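Local structure of trypsin inhibitor 3 (Spinacia oleracea, 4AOR) at residues V26-P29 with I30-I33. The protein inhibits trypsin as a small knottin of the Mirabilis serine proteinase inhibitor family, its fold tied by a disulfide-through-disulfide knot. Residues are numbered along the deposited sequence; the frame is centred on the assembly and turned at random.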
loop_
_atom_site.group_PDB
_atom_site.type_symbol
_atom_site.label_atom_id
_atom_site.label_comp_id
_atom_site.label_asym_id
_atom_site.label_seq_id
_atom_site.Cartn_x
_atom_site.Cartn_y
_atom_site.Cartn_z
ATOM N N VAL D 26 -15.392 -0.688 8.118
ATOM C CA VAL D 26 -15.684 -1.703 7.103
ATOM C C VAL D 26 -14.745 -1.601 5.923
ATOM O O VAL D 26 -14.188 -0.540 5.670
ATOM C CB VAL D 26 -17.110 -1.537 6.590
ATOM C CG1 VAL D 26 -18.105 -1.825 7.709
ATOM C CG2 VAL D 26 -17.324 -0.131 6.038
ATOM N N PRO D 27 -14.548 -2.703 5.196
ATOM C CA PRO D 27 -13.692 -2.560 4.010
ATOM C C PRO D 27 -14.352 -1.668 2.981
ATOM O O PRO D 27 -15.567 -1.776 2.722
ATOM C CB PRO D 27 -13.591 -3.992 3.462
ATOM C CG PRO D 27 -13.964 -4.879 4.613
ATOM C CD PRO D 27 -14.902 -4.100 5.482
ATOM N N HIS D 28 -13.573 -0.747 2.425
ATOM C CA HIS D 28 -14.021 0.033 1.292
ATOM C C HIS D 28 -14.235 -0.907 0.110
ATOM O O HIS D 28 -13.498 -1.899 -0.049
ATOM C CB HIS D 28 -13.011 1.133 0.958
ATOM C CG HIS D 28 -13.559 2.207 0.075
ATOM N ND1 HIS D 28 -13.563 2.119 -1.307
ATOM C CD2 HIS D 28 -14.119 3.406 0.377
ATOM C CE1 HIS D 28 -14.104 3.214 -1.811
ATOM N NE2 HIS D 28 -14.458 4.008 -0.811
ATOM N N PRO D 29 -15.267 -0.632 -0.713
ATOM C CA PRO D 29 -15.545 -1.528 -1.838
ATOM C C PRO D 29 -14.514 -1.430 -2.975
ATOM O O PRO D 29 -14.418 -2.364 -3.793
ATOM C CB PRO D 29 -16.923 -1.064 -2.327
ATOM C CG PRO D 29 -16.988 0.381 -1.932
ATOM C CD PRO D 29 -16.278 0.439 -0.596
ATOM N N ILE D 30 -13.751 -0.334 -3.008
ATOM C CA ILE D 30 -12.851 -0.052 -4.121
ATOM C C ILE D 30 -11.408 0.194 -3.697
ATOM O O ILE D 30 -10.475 -0.467 -4.187
ATOM C CB ILE D 30 -13.341 1.151 -4.925
ATOM C CG1 ILE D 30 -14.699 0.833 -5.542
ATOM C CG2 ILE D 30 -12.354 1.478 -6.030
ATOM C CD1 ILE D 30 -14.639 -0.307 -6.558
ATOM N N LEU D 31 -11.219 1.172 -2.822
ATOM C CA LEU D 31 -9.909 1.445 -2.257
ATOM C C LEU D 31 -9.509 0.333 -1.304
ATOM O O LEU D 31 -10.338 -0.208 -0.600
ATOM C CB LEU D 31 -9.948 2.742 -1.467
ATOM C CG LEU D 31 -10.349 3.960 -2.295
ATOM C CD1 LEU D 31 -10.574 5.195 -1.393
ATOM C CD2 LEU D 31 -9.305 4.270 -3.368
ATOM N N ARG D 32 -8.214 0.049 -1.201
ATOM C CA ARG D 32 -7.812 -1.070 -0.379
ATOM C C ARG D 32 -7.505 -0.667 1.065
ATOM O O ARG D 32 -6.478 -1.036 1.654
ATOM C CB ARG D 32 -6.717 -1.851 -1.109
ATOM C CG ARG D 32 -7.400 -2.378 -2.349
ATOM C CD ARG D 32 -6.613 -3.269 -3.230
ATOM N NE ARG D 32 -7.599 -3.967 -4.055
ATOM C CZ ARG D 32 -7.295 -4.902 -4.934
ATOM N NH1 ARG D 32 -6.030 -5.243 -5.120
ATOM N NH2 ARG D 32 -8.263 -5.487 -5.628
ATOM N N ILE D 33 -8.445 0.101 1.625
ATOM C CA ILE D 33 -8.380 0.518 3.011
ATOM C C ILE D 33 -9.709 0.163 3.656
ATOM O O ILE D 33 -10.666 -0.148 2.957
ATOM C CB ILE D 33 -8.268 2.055 3.135
ATOM C CG1 ILE D 33 -9.278 2.748 2.237
ATOM C CG2 ILE D 33 -6.854 2.541 2.831
ATOM C CD1 ILE D 33 -9.456 4.195 2.606
#
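His28 folds its imidazole into the bend of the loop between strands 25-27 and 34-36 of the knottin sheet, where it meets Ile30 and Leu31. This loop carries Arg32 and Ile33, which probably flank the reactive bond for trypsin. One ring nitrogen accepts two backbone N-H groups: His28 ND1 lies 3.0 Å from Ile30 N and 2.9 Å from Leu31 N. Ile30 N is tilted 23° to one side of the ring plane and Leu31 N 36° to the other. With CG anti to the backbone N (chi1 -164°), the ring swings inward across the turn. Pro29 CD lies over one ring face toward its rim, and on the opposite face Leu31 CG, also toward the rim, makes a CH-pi contact, 4.1 Å from the His28 ring centroid. Ile30 turns its CG1 branch back along the chain, bringing CD1 to 3.5 Å from Pro29 O. The His28 side chain thus ties together the main chain of the turn at Ile30 and Leu31, while the Arg32 side chain starts away from segment 26-29, and its NH2 forms a salt bridge with an acidic side chain of another protein chain, consistent with an inhibitory loop docked on its target. Nearer the sheet, Val26 pairs with Val35 through backbone hydrogen bonding, and the loop's mouth is closed by His28 N donating to Ile33 O at 3.0 Å.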